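Local structure of putative peptidyl-arginine deiminase (Chlorobium tepidum, 1XKN) at residues 169-174 with 216-221; 165-170 with 222-227; 19-24 with 93-98. The protein probably hydrolyses guanidino groups to ureido groups, as an agmatine deiminase or protein-arginine deiminase of the guanidino-group-modifying enzyme clan. One frame throughout, in Å; residues are numbered along the deposited sequence.

Followed from the N terminus, the chain closes its first loop at contact 3, where the end of strand 15-21 meets helix 95-98 and draws together the ends of a 68-residue excursion. The other two loops open later, and both start from strand 167-171. This strand leaves from contact 2, runs through contact 1 into helix 172-175, and the returning chain meets the same places in reverse order: 216-221 first, then 222-227. The loop of contact 1 therefore lies within that of contact 2, and no loops cross. Contact 1 also touches contact 3, with H217 packed on D97 and D219 on R96, whereas contact 2 lies on the far side of the chain's centre from contact 3.

Contact 1: residues 169-174 with 216-221; sequences LTTTAC and GHVDDM
The contact of T171 and C174 with G216, H217 and V218 is a buried, mixed polar and apolar junction, set where strand 167-171 passes into helix 172-175 and meets the loop leading to strand 222-226. T171 is its hub. A chi1 of 66° puts OG1 between the backbone N and the carbonyl carbon, from where T171 OG1 donates to G216 O at 2.7 Å. The hydroxyl approaches from above the carbonyl plane, 35° out of it, instead of along a lone pair. T171 OG1 also accepts from C174 N at 3.2 Å, a classic N-cap: the strand's last residue ties off the first turn of the helix that follows. A water donates to T171 OG1 and accepts from V218 N, each at 2.9 Å, so three bonds hold the hydroxyl, and residues 216-221 are gripped both directly, at G216 O, and through the water, at V218 N. The other branch of T171, CG2, faces carbon, with V218 CB 3.8 Å away and the bent end of selenomethionine M221, its CE, at 3.7 Å. Further back along the strand, V218 CG2 lies against the branch point and CD2 of L169. On the helix side, C174 SG comes to the edge of the H217 imidazole, in plane and 3.6 Å from CD2. NE2 of that ring is hydrogen-bonded to E156, and the ring meets W123 edge-to-face.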
ATOM      1  N   LEU A 169      10.198   4.672  -6.128  1.00  2.49           N
ATOM      2  CA  LEU A 169      10.223   5.820  -5.229  1.00  2.74           C
ATOM      3  C   LEU A 169      10.192   5.325  -3.784  1.00  2.56           C
ATOM      4  O   LEU A 169       9.409   4.439  -3.441  1.00  3.68           O
ATOM      5  CB  LEU A 169       9.001   6.703  -5.500  1.00  4.57           C
ATOM      6  CG  LEU A 169       8.893   8.036  -4.764  1.00  6.77           C
ATOM      7  CD1 LEU A 169       9.994   8.964  -5.252  1.00  6.35           C
ATOM      8  CD2 LEU A 169       7.524   8.663  -5.012  1.00  8.70           C
ATOM      9  N   THR A 170      11.046   5.895  -2.938  1.00  3.58           N
ATOM     10  CA  THR A 170      11.093   5.495  -1.532  1.00  3.81           C
ATOM     11  C   THR A 170      11.579   6.665  -0.684  1.00  4.32           C
ATOM     12  O   THR A 170      11.699   7.785  -1.183  1.00  4.57           O
ATOM     13  CB  THR A 170      12.028   4.273  -1.341  1.00  4.59           C
ATOM     14  OG1 THR A 170      11.887   3.758  -0.012  1.00  2.45           O
ATOM     15  CG2 THR A 170      13.484   4.663  -1.573  1.00  3.60           C
ATOM     16  N   THR A 171      11.841   6.424   0.597  1.00  4.14           N
ATOM     17  CA  THR A 171      12.328   7.497   1.461  1.00  3.49           C
ATOM     18  C   THR A 171      13.555   7.056   2.233  1.00  3.39           C
ATOM     19  O   THR A 171      13.686   5.891   2.619  1.00  4.30           O
ATOM     20  CB  THR A 171      11.275   7.959   2.494  1.00  4.31           C
ATOM     21  OG1 THR A 171      11.014   6.899   3.419  1.00  4.34           O
ATOM     22  CG2 THR A 171       9.987   8.365   1.803  1.00  5.23           C
ATOM     23  N   THR A 172      14.458   8.001   2.456  1.00  4.01           N
ATOM     24  CA  THR A 172      15.669   7.729   3.210  1.00  5.50           C
ATOM     25  C   THR A 172      15.267   7.484   4.660  1.00  4.69           C
ATOM     26  O   THR A 172      15.822   6.619   5.334  1.00  4.67           O
ATOM     27  CB  THR A 172      16.633   8.926   3.127  1.00  6.77           C
ATOM     28  OG1 THR A 172      17.098   9.061   1.778  1.00  8.77           O
ATOM     29  CG2 THR A 172      17.823   8.728   4.053  1.00 10.04           C
ATOM     30  N   ALA A 173      14.278   8.240   5.126  1.00  4.46           N
ATOM     31  CA  ALA A 173      13.803   8.112   6.496  1.00  4.44           C
ATOM     32  C   ALA A 173      13.436   6.679   6.860  1.00  5.72           C
ATOM     33  O   ALA A 173      13.702   6.230   7.975  1.00  6.88           O
ATOM     34  CB  ALA A 173      12.604   9.028   6.721  1.00  3.61           C
ATOM     35  N   CYS A 174      12.828   5.952   5.929  1.00  4.88           N
ATOM     36  CA  CYS A 174      12.430   4.583   6.221  1.00  4.58           C
ATOM     37  C   CYS A 174      13.458   3.528   5.824  1.00  4.83           C
ATOM     38  O   CYS A 174      13.973   2.811   6.681  1.00  4.97           O
ATOM     39  CB  CYS A 174      11.088   4.274   5.549  1.00  5.51           C
ATOM     40  SG  CYS A 174      10.448   2.617   5.888  1.00  6.40           S
ATOM     41  N   GLY A 216       8.454   7.246   8.214  1.00  6.42           N
ATOM     42  CA  GLY A 216       8.472   7.881   6.907  1.00  6.16           C
ATOM     43  C   GLY A 216       8.036   7.122   5.666  1.00  5.89           C
ATOM     44  O   GLY A 216       8.627   7.309   4.607  1.00  6.25           O
ATOM     45  N   HIS A 217       7.007   6.286   5.762  1.00  4.84           N
ATOM     46  CA  HIS A 217       6.553   5.562   4.575  1.00  4.82           C
ATOM     47  C   HIS A 217       6.218   6.513   3.440  1.00  4.55           C
ATOM     48  O   HIS A 217       5.527   7.514   3.632  1.00  5.04           O
ATOM     49  CB  HIS A 217       5.321   4.718   4.881  1.00  5.14           C
ATOM     50  CG  HIS A 217       5.641   3.310   5.265  1.00  5.42           C
ATOM     51  ND1 HIS A 217       4.668   2.359   5.474  1.00  6.46           N
ATOM     52  CD2 HIS A 217       6.827   2.692   5.479  1.00  5.35           C
ATOM     53  CE1 HIS A 217       5.239   1.213   5.801  1.00  4.88           C
ATOM     54  NE2 HIS A 217       6.549   1.389   5.811  1.00  6.19           N
ATOM     55  N   VAL A 218       6.693   6.177   2.250  1.00  4.56           N
ATOM     56  CA  VAL A 218       6.452   7.002   1.083  1.00  4.42           C
ATOM     57  C   VAL A 218       4.965   7.031   0.745  1.00  4.61           C
ATOM     58  O   VAL A 218       4.458   8.048   0.268  1.00  4.94           O
ATOM     59  CB  VAL A 218       7.258   6.479  -0.138  1.00  3.64           C
ATOM     60  CG1 VAL A 218       6.682   5.162  -0.641  1.00  5.37           C
ATOM     61  CG2 VAL A 218       7.274   7.527  -1.238  1.00  5.28           C
ATOM     62  N   ASP A 219       4.252   5.941   1.024  1.00  3.84           N
ATOM     63  CA  ASP A 219       2.831   5.899   0.685  1.00  5.02           C
ATOM     64  C   ASP A 219       1.927   6.807   1.526  1.00  4.94           C
ATOM     65  O   ASP A 219       0.702   6.723   1.444  1.00  3.85           O
ATOM     66  CB  ASP A 219       2.310   4.447   0.657  1.00  2.84           C
ATOM     67  CG  ASP A 219       2.002   3.876   2.030  1.00  5.80           C
ATOM     68  OD1 ASP A 219       2.416   4.460   3.048  1.00  5.97           O
ATOM     69  OD2 ASP A 219       1.329   2.815   2.083  1.00  5.12           O
ATOM     70  N   ASP A 220       2.525   7.679   2.332  1.00  6.15           N
ATOM     71  CA  ASP A 220       1.741   8.639   3.105  1.00  6.73           C
ATOM     72  C   ASP A 220       2.108  10.013   2.552  1.00  6.57           C
ATOM     73  O   ASP A 220       1.689  11.040   3.086  1.00  6.03           O
ATOM     74  CB  ASP A 220       2.085   8.595   4.602  1.00  8.93           C
ATOM     75  CG  ASP A 220       1.324   7.516   5.352  1.00  9.20           C
ATOM     76  OD1 ASP A 220       0.204   7.168   4.931  1.00 10.08           O
ATOM     77  OD2 ASP A 220       1.843   7.033   6.381  1.00 11.84           O
HETATM   78  N   MSE A 221       2.863  10.027   1.455  1.00  5.28           N
HETATM   79  CA  MSE A 221       3.337  11.288   0.894  1.00  6.25           C
HETATM   80  C   MSE A 221       3.388  11.437  -0.633  1.00  5.50           C
HETATM   81  O   MSE A 221       2.863  12.404  -1.182  1.00  5.90           O
HETATM   82  CB  MSE A 221       4.727  11.549   1.483  1.00  9.44           C
HETATM   83  CG  MSE A 221       5.419  12.812   1.037  1.00 11.15           C
HETATM   84 SE   MSE A 221       7.016  13.053   2.097  1.00 18.79          SE
HETATM   85  CE  MSE A 221       7.968  11.468   1.551  1.00 12.70           C
TER
HETATM   86  O   HOH W   1       9.278   4.783   2.439  1.00  5.24           O

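Contact 2: residues 165-170 with 222-227; sequences AGLLLT and ARFVNE
F224 swings its ring to the side of its own backbone N, CG anti to the carbonyl carbon at chi1 -89°, while L169 sets CG anti to its N at chi1 -174°; with both residues already facing the other strand, these torsions aim the far end of the ring at segment 165-170 and the branched end of the leucine at A222. The phenyl ring reaches its partners through its far end. CZ lies 3.8 Å from L167 CB, and L167 CD1 follows it closely as the leucine crosses the ring at about a right angle. CE2 is 3.9 Å from L169 CB, so two successive inward-facing leucines bracket the end of the ring. L169 reaches onward with CD2, which rests 3.6 Å from the methyl CB of A222. Strands 167-170 and 222-224 run nearly antiparallel, at 165°, but their axes come no nearer than 8.1 Å. This is the packing of strands from two different sheets, joined by apolar side chains and not by backbone pairing, as expected of an alpha/beta propeller of the pentein kind, in which small sheets surround a central axis. Toward solvent, E227 extends its chain until OE2 stands 3.4 Å from A165 CB. Around these side chains, D161 of strand 160-162 binds both R223 NE and F224 N, linking the two sheets by a polar route, while V230 of strand 229-233 packs on L169 and F224, and L205 of strand 201-205 touches L169 and A222.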
ATOM      1  N   ALA A 165       7.971   0.731 -14.845  1.00  7.07           N
ATOM      2  CA  ALA A 165       8.861   0.792 -15.992  1.00  7.63           C
ATOM      3  C   ALA A 165      10.316   0.982 -15.591  1.00  6.82           C
ATOM      4  O   ALA A 165      11.129   1.442 -16.394  1.00  8.26           O
ATOM      5  CB  ALA A 165       8.424   1.911 -16.930  1.00  9.35           C
ATOM      6  N   GLY A 166      10.645   0.648 -14.347  1.00  5.00           N
ATOM      7  CA  GLY A 166      12.026   0.774 -13.915  1.00  3.92           C
ATOM      8  C   GLY A 166      12.320   1.725 -12.773  1.00  3.64           C
ATOM      9  O   GLY A 166      13.416   1.689 -12.209  1.00  4.23           O
ATOM     10  N   LEU A 167      11.365   2.582 -12.433  1.00  3.57           N
ATOM     11  CA  LEU A 167      11.565   3.524 -11.342  1.00  3.45           C
ATOM     12  C   LEU A 167      10.925   3.032 -10.059  1.00  3.24           C
ATOM     13  O   LEU A 167       9.886   2.374 -10.079  1.00  3.51           O
ATOM     14  CB  LEU A 167      10.970   4.890 -11.686  1.00  3.33           C
ATOM     15  CG  LEU A 167      11.435   5.567 -12.976  1.00  4.77           C
ATOM     16  CD1 LEU A 167      10.760   6.927 -13.083  1.00  4.80           C
ATOM     17  CD2 LEU A 167      12.945   5.710 -12.980  1.00  4.86           C
ATOM     18  N   LEU A 168      11.566   3.350  -8.940  1.00  3.83           N
ATOM     19  CA  LEU A 168      11.054   2.990  -7.624  1.00  3.61           C
ATOM     20  C   LEU A 168      11.287   4.188  -6.715  1.00  3.87           C
ATOM     21  O   LEU A 168      12.416   4.668  -6.570  1.00  4.13           O
ATOM     22  CB  LEU A 168      11.758   1.742  -7.074  1.00  4.48           C
ATOM     23  CG  LEU A 168      11.293   1.271  -5.689  1.00  3.34           C
ATOM     24  CD1 LEU A 168      11.490  -0.230  -5.554  1.00  4.01           C
ATOM     25  CD2 LEU A 168      12.051   2.016  -4.593  1.00  3.09           C
ATOM     26  N   LEU A 169      10.198   4.672  -6.128  1.00  2.49           N
ATOM     27  CA  LEU A 169      10.223   5.820  -5.229  1.00  2.74           C
ATOM     28  C   LEU A 169      10.192   5.325  -3.784  1.00  2.56           C
ATOM     29  O   LEU A 169       9.409   4.439  -3.441  1.00  3.68           O
ATOM     30  CB  LEU A 169       9.001   6.703  -5.500  1.00  4.57           C
ATOM     31  CG  LEU A 169       8.893   8.036  -4.764  1.00  6.77           C
ATOM     32  CD1 LEU A 169       9.994   8.964  -5.252  1.00  6.35           C
ATOM     33  CD2 LEU A 169       7.524   8.663  -5.012  1.00  8.70           C
ATOM     34  N   THR A 170      11.046   5.895  -2.938  1.00  3.58           N
ATOM     35  CA  THR A 170      11.093   5.495  -1.532  1.00  3.81           C
ATOM     36  C   THR A 170      11.579   6.665  -0.684  1.00  4.32           C
ATOM     37  O   THR A 170      11.699   7.785  -1.183  1.00  4.57           O
ATOM     38  CB  THR A 170      12.028   4.273  -1.341  1.00  4.59           C
ATOM     39  OG1 THR A 170      11.887   3.758  -0.012  1.00  2.45           O
ATOM     40  CG2 THR A 170      13.484   4.663  -1.573  1.00  3.60           C
ATOM     41  N   ALA A 222       4.034  10.491  -1.308  1.00  4.90           N
ATOM     42  CA  ALA A 222       4.185  10.553  -2.757  1.00  3.77           C
ATOM     43  C   ALA A 222       3.862   9.220  -3.418  1.00  4.27           C
ATOM     44  O   ALA A 222       4.196   8.154  -2.888  1.00  4.60           O
ATOM     45  CB  ALA A 222       5.602  10.982  -3.102  1.00  5.41           C
ATOM     46  N   ARG A 223       3.224   9.284  -4.585  1.00  4.04           N
ATOM     47  CA  ARG A 223       2.815   8.080  -5.311  1.00  3.70           C
ATOM     48  C   ARG A 223       2.856   8.251  -6.830  1.00  3.65           C
ATOM     49  O   ARG A 223       2.512   9.306  -7.353  1.00  3.65           O
ATOM     50  CB  ARG A 223       1.372   7.720  -4.931  1.00  4.19           C
ATOM     51  CG  ARG A 223       1.098   7.512  -3.448  1.00  4.40           C
ATOM     52  CD  ARG A 223       1.574   6.144  -2.990  1.00  4.36           C
ATOM     53  NE  ARG A 223       1.013   5.082  -3.819  1.00  3.73           N
ATOM     54  CZ  ARG A 223      -0.249   4.670  -3.762  1.00  5.53           C
ATOM     55  NH1 ARG A 223      -0.669   3.706  -4.567  1.00  6.16           N
ATOM     56  NH2 ARG A 223      -1.083   5.207  -2.886  1.00  4.09           N
ATOM     57  N   PHE A 224       3.276   7.210  -7.541  1.00  3.52           N
ATOM     58  CA  PHE A 224       3.263   7.271  -8.998  1.00  2.76           C
ATOM     59  C   PHE A 224       1.796   7.095  -9.395  1.00  2.70           C
ATOM     60  O   PHE A 224       1.088   6.297  -8.782  1.00  4.16           O
ATOM     61  CB  PHE A 224       4.082   6.127  -9.609  1.00  3.77           C
ATOM     62  CG  PHE A 224       5.530   6.454  -9.815  1.00  2.75           C
ATOM     63  CD1 PHE A 224       5.911   7.395 -10.771  1.00  2.88           C
ATOM     64  CD2 PHE A 224       6.510   5.841  -9.043  1.00  2.75           C
ATOM     65  CE1 PHE A 224       7.250   7.724 -10.953  1.00  2.25           C
ATOM     66  CE2 PHE A 224       7.847   6.162  -9.216  1.00  2.40           C
ATOM     67  CZ  PHE A 224       8.222   7.106 -10.173  1.00  2.19           C
ATOM     68  N   VAL A 225       1.331   7.848 -10.391  1.00  4.52           N
ATOM     69  CA  VAL A 225      -0.050   7.719 -10.865  1.00  4.65           C
ATOM     70  C   VAL A 225      -0.017   7.196 -12.298  1.00  5.38           C
ATOM     71  O   VAL A 225      -1.004   6.663 -12.802  1.00  6.15           O
ATOM     72  CB  VAL A 225      -0.839   9.057 -10.810  1.00  5.93           C
ATOM     73  CG1 VAL A 225      -1.166   9.405  -9.362  1.00  9.28           C
ATOM     74  CG2 VAL A 225      -0.045  10.170 -11.466  1.00  8.00           C
ATOM     75  N   ASN A 226       1.126   7.383 -12.950  1.00  2.62           N
ATOM     76  CA  ASN A 226       1.371   6.873 -14.293  1.00  3.13           C
ATOM     77  C   ASN A 226       2.883   6.811 -14.490  1.00  4.07           C
ATOM     78  O   ASN A 226       3.648   7.211 -13.609  1.00  4.32           O
ATOM     79  CB  ASN A 226       0.674   7.705 -15.392  1.00  5.51           C
ATOM     80  CG  ASN A 226       1.191   9.122 -15.499  1.00  3.45           C
ATOM     81  OD1 ASN A 226       2.376   9.353 -15.712  1.00  5.55           O
ATOM     82  ND2 ASN A 226       0.283  10.087 -15.367  1.00  8.69           N
ATOM     83  N   GLU A 227       3.308   6.291 -15.633  1.00  4.36           N
ATOM     84  CA  GLU A 227       4.720   6.115 -15.945  1.00  8.30           C
ATOM     85  C   GLU A 227       5.655   7.285 -15.645  1.00  7.52           C
ATOM     86  O   GLU A 227       6.794   7.076 -15.220  1.00  6.33           O
ATOM     87  CB  GLU A 227       4.848   5.715 -17.414  1.00 10.49           C
ATOM     88  CG  GLU A 227       6.099   4.944 -17.755  1.00 16.58           C
ATOM     89  CD  GLU A 227       5.915   4.102 -19.002  1.00 16.33           C
ATOM     90  OE1 GLU A 227       5.807   4.678 -20.107  1.00 23.46           O
ATOM     91  OE2 GLU A 227       5.852   2.863 -18.870  1.00 18.29           O
TER

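Contact 3: residues 19-24 with 93-98; sequences WLSWPH and AWCRDH
S21 OG and H98 NE2 hydrogen-bond at 3.1 Å, the hydroxyl standing at the edge of the imidazole and near its plane; either atom could be the donor. Beside this bond, C95 SG fits against W19, 3.9 Å from CB, and lies at similar range from S21 OG. The backbone of S21 closes in as well: its carbonyl O sits 3.2 Å from the methyl CB of A93, and a water accepts from S21 N at 2.8 Å and lies 2.7 Å from A93 O, to which it can donate. The end of strand 15-21, an inner strand of its sheet, is thus fastened to the short helix 95-98 and the residues leading into it, a buried strand-to-helix junction in the alpha/beta propeller expected of this family. A chi1 of 70° folds the H98 ring back over its own helix, with W94 O and C95 CA beneath one face. W94 occupies the N-cap position, and its carbonyl accepts from both D97 N and H98 N. N56 of the neighbouring strand 52-57 donates through ND2 to S21 OG, and D92 OD1 makes a weak bond with H98 ND1. A bound sodium ion lies about 7 Å from the H98 side chain.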
ATOM      1  N   TRP A  19      -5.999  -7.966  -1.796  1.00  2.03           N
ATOM      2  CA  TRP A  19      -5.926  -8.680  -0.530  1.00  3.13           C
ATOM      3  C   TRP A  19      -6.106  -7.768   0.670  1.00  3.23           C
ATOM      4  O   TRP A  19      -5.695  -6.607   0.655  1.00  4.05           O
ATOM      5  CB  TRP A  19      -4.588  -9.404  -0.393  1.00  2.29           C
ATOM      6  CG  TRP A  19      -4.522 -10.653  -1.195  1.00  2.74           C
ATOM      7  CD1 TRP A  19      -4.285 -10.758  -2.532  1.00  5.07           C
ATOM      8  CD2 TRP A  19      -4.767 -11.983  -0.722  1.00  4.14           C
ATOM      9  NE1 TRP A  19      -4.373 -12.073  -2.927  1.00  5.94           N
ATOM     10  CE2 TRP A  19      -4.669 -12.845  -1.834  1.00  4.32           C
ATOM     11  CE3 TRP A  19      -5.068 -12.528   0.534  1.00  4.42           C
ATOM     12  CZ2 TRP A  19      -4.857 -14.226  -1.730  1.00  4.05           C
ATOM     13  CZ3 TRP A  19      -5.256 -13.904   0.638  1.00  5.04           C
ATOM     14  CH2 TRP A  19      -5.151 -14.735  -0.492  1.00  4.38           C
ATOM     15  N   LEU A  20      -6.719  -8.322   1.711  1.00  4.58           N
ATOM     16  CA  LEU A  20      -6.968  -7.623   2.963  1.00  4.69           C
ATOM     17  C   LEU A  20      -6.742  -8.601   4.106  1.00  6.63           C
ATOM     18  O   LEU A  20      -6.872  -9.813   3.929  1.00  8.24           O
ATOM     19  CB  LEU A  20      -8.420  -7.145   3.039  1.00  6.00           C
ATOM     20  CG  LEU A  20      -8.962  -6.200   1.970  1.00  7.23           C
ATOM     21  CD1 LEU A  20     -10.454  -5.995   2.200  1.00  8.37           C
ATOM     22  CD2 LEU A  20      -8.220  -4.876   2.034  1.00  7.18           C
ATOM     23  N   SER A  21      -6.403  -8.066   5.273  1.00  5.25           N
ATOM     24  CA  SER A  21      -6.216  -8.867   6.478  1.00  6.86           C
ATOM     25  C   SER A  21      -7.228  -8.278   7.453  1.00  8.28           C
ATOM     26  O   SER A  21      -7.014  -7.195   7.995  1.00  8.67           O
ATOM     27  CB  SER A  21      -4.790  -8.725   7.028  1.00  6.77           C
ATOM     28  OG  SER A  21      -3.843  -9.388   6.205  1.00  8.58           O
ATOM     29  N   TRP A  22      -8.341  -8.983   7.646  1.00  6.19           N
ATOM     30  CA  TRP A  22      -9.407  -8.520   8.530  1.00  6.19           C
ATOM     31  C   TRP A  22      -8.864  -8.118   9.899  1.00  6.20           C
ATOM     32  O   TRP A  22      -8.055  -8.833  10.488  1.00  6.70           O
ATOM     33  CB  TRP A  22     -10.477  -9.603   8.674  1.00  6.13           C
ATOM     34  CG  TRP A  22     -11.798  -9.054   9.113  1.00  6.15           C
ATOM     35  CD1 TRP A  22     -12.324  -9.080  10.374  1.00  7.10           C
ATOM     36  CD2 TRP A  22     -12.728  -8.323   8.305  1.00  6.62           C
ATOM     37  NE1 TRP A  22     -13.520  -8.408  10.400  1.00  7.39           N
ATOM     38  CE2 TRP A  22     -13.793  -7.932   9.143  1.00  7.51           C
ATOM     39  CE3 TRP A  22     -12.761  -7.958   6.950  1.00  6.76           C
ATOM     40  CZ2 TRP A  22     -14.886  -7.189   8.674  1.00  7.39           C
ATOM     41  CZ3 TRP A  22     -13.846  -7.219   6.482  1.00  6.56           C
ATOM     42  CH2 TRP A  22     -14.894  -6.843   7.345  1.00  9.45           C
ATOM     43  N   PRO A  23      -9.314  -6.966  10.423  1.00  6.84           N
ATOM     44  CA  PRO A  23      -8.864  -6.461  11.724  1.00  7.22           C
ATOM     45  C   PRO A  23      -9.328  -7.239  12.947  1.00  6.52           C
ATOM     46  O   PRO A  23     -10.449  -7.739  12.993  1.00  8.94           O
ATOM     47  CB  PRO A  23      -9.398  -5.036  11.732  1.00  6.78           C
ATOM     48  CG  PRO A  23     -10.702  -5.195  11.027  1.00  7.97           C
ATOM     49  CD  PRO A  23     -10.315  -6.055   9.837  1.00  7.04           C
ATOM     50  N   HIS A  24      -8.452  -7.329  13.943  1.00  7.77           N
ATOM     51  CA  HIS A  24      -8.781  -8.019  15.185  1.00  8.29           C
ATOM     52  C   HIS A  24      -7.861  -7.594  16.322  1.00 10.61           C
ATOM     53  O   HIS A  24      -8.165  -7.830  17.488  1.00 11.76           O
ATOM     54  CB  HIS A  24      -8.707  -9.540  14.997  1.00  7.63           C
ATOM     55  CG  HIS A  24      -7.344 -10.037  14.631  1.00  6.60           C
ATOM     56  ND1 HIS A  24      -6.898 -10.105  13.329  1.00  8.44           N
ATOM     57  CD2 HIS A  24      -6.316 -10.465  15.404  1.00  6.50           C
ATOM     58  CE1 HIS A  24      -5.655 -10.557  13.314  1.00  4.03           C
ATOM     59  NE2 HIS A  24      -5.280 -10.783  14.560  1.00  9.21           N
ATOM     60  N   ALA A  93      -3.446  -5.750  10.684  1.00  6.41           N
ATOM     61  CA  ALA A  93      -4.186  -5.637   9.427  1.00  5.10           C
ATOM     62  C   ALA A  93      -3.444  -4.905   8.305  1.00  5.08           C
ATOM     63  O   ALA A  93      -4.028  -4.616   7.268  1.00  4.45           O
ATOM     64  CB  ALA A  93      -5.520  -4.947   9.684  1.00  6.17           C
ATOM     65  N   TRP A  94      -2.161  -4.626   8.503  1.00  4.14           N
ATOM     66  CA  TRP A  94      -1.377  -3.892   7.513  1.00  4.92           C
ATOM     67  C   TRP A  94      -0.885  -4.769   6.363  1.00  4.09           C
ATOM     68  O   TRP A  94       0.321  -4.981   6.175  1.00  5.06           O
ATOM     69  CB  TRP A  94      -0.212  -3.204   8.218  1.00  7.89           C
ATOM     70  CG  TRP A  94      -0.657  -2.511   9.481  1.00  9.63           C
ATOM     71  CD1 TRP A  94      -0.170  -2.714  10.741  1.00 12.44           C
ATOM     72  CD2 TRP A  94      -1.704  -1.535   9.611  1.00 11.69           C
ATOM     73  NE1 TRP A  94      -0.847  -1.930  11.644  1.00 12.47           N
ATOM     74  CE2 TRP A  94      -1.792  -1.197  10.979  1.00 12.83           C
ATOM     75  CE3 TRP A  94      -2.575  -0.915   8.703  1.00 12.15           C
ATOM     76  CZ2 TRP A  94      -2.717  -0.266  11.465  1.00 13.07           C
ATOM     77  CZ3 TRP A  94      -3.498   0.017   9.188  1.00 11.73           C
ATOM     78  CH2 TRP A  94      -3.559   0.330  10.560  1.00 13.62           C
ATOM     79  N   CYS A  95      -1.845  -5.252   5.581  1.00  3.50           N
ATOM     80  CA  CYS A  95      -1.574  -6.129   4.447  1.00  4.60           C
ATOM     81  C   CYS A  95      -0.619  -5.508   3.426  1.00  4.43           C
ATOM     82  O   CYS A  95       0.080  -6.221   2.708  1.00  4.02           O
ATOM     83  CB  CYS A  95      -2.896  -6.511   3.768  1.00  4.92           C
ATOM     84  SG  CYS A  95      -2.793  -8.002   2.749  1.00  8.44           S
ATOM     85  N   ARG A  96      -0.593  -4.182   3.351  1.00  2.72           N
ATOM     86  CA  ARG A  96       0.297  -3.506   2.412  1.00  2.70           C
ATOM     87  C   ARG A  96       1.752  -3.795   2.768  1.00  3.64           C
ATOM     88  O   ARG A  96       2.586  -4.027   1.891  1.00  3.43           O
ATOM     89  CB  ARG A  96       0.062  -1.992   2.457  1.00  3.20           C
ATOM     90  CG  ARG A  96       1.088  -1.165   1.684  1.00  2.40           C
ATOM     91  CD  ARG A  96       1.057  -1.497   0.203  1.00  3.67           C
ATOM     92  NE  ARG A  96      -0.294  -1.374  -0.336  1.00  3.73           N
ATOM     93  CZ  ARG A  96      -0.632  -1.682  -1.583  1.00  5.36           C
ATOM     94  NH1 ARG A  96      -1.892  -1.553  -1.981  1.00  3.41           N
ATOM     95  NH2 ARG A  96       0.290  -2.121  -2.431  1.00  5.41           N
ATOM     96  N   ASP A  97       2.040  -3.793   4.066  1.00  2.81           N
ATOM     97  CA  ASP A  97       3.400  -4.000   4.553  1.00  4.30           C
ATOM     98  C   ASP A  97       3.850  -5.449   4.764  1.00  5.39           C
ATOM     99  O   ASP A  97       5.014  -5.766   4.523  1.00  7.12           O
ATOM    100  CB  ASP A  97       3.586  -3.192   5.840  1.00  5.16           C
ATOM    101  CG  ASP A  97       3.417  -1.701   5.611  1.00  4.19           C
ATOM    102  OD1 ASP A  97       3.280  -0.959   6.602  1.00  7.85           O
ATOM    103  OD2 ASP A  97       3.436  -1.272   4.435  1.00  4.99           O
ATOM    104  N   HIS A  98       2.944  -6.323   5.201  1.00  4.26           N
ATOM    105  CA  HIS A  98       3.302  -7.723   5.435  1.00  5.90           C
ATOM    106  C   HIS A  98       2.758  -8.638   4.337  1.00  6.18           C
ATOM    107  O   HIS A  98       3.151  -9.803   4.231  1.00  5.96           O
ATOM    108  CB  HIS A  98       2.782  -8.182   6.817  1.00  4.90           C
ATOM    109  CG  HIS A  98       1.289  -8.310   6.910  1.00  7.68           C
ATOM    110  ND1 HIS A  98       0.544  -7.663   7.875  1.00  6.28           N
ATOM    111  CD2 HIS A  98       0.409  -9.042   6.186  1.00  8.07           C
ATOM    112  CE1 HIS A  98      -0.729  -7.994   7.742  1.00  7.49           C
ATOM    113  NE2 HIS A  98      -0.838  -8.829   6.725  1.00  9.65           N
TER
HETATM  114  O   HOH W   2      -6.098  -5.357   5.703  1.00  6.53           O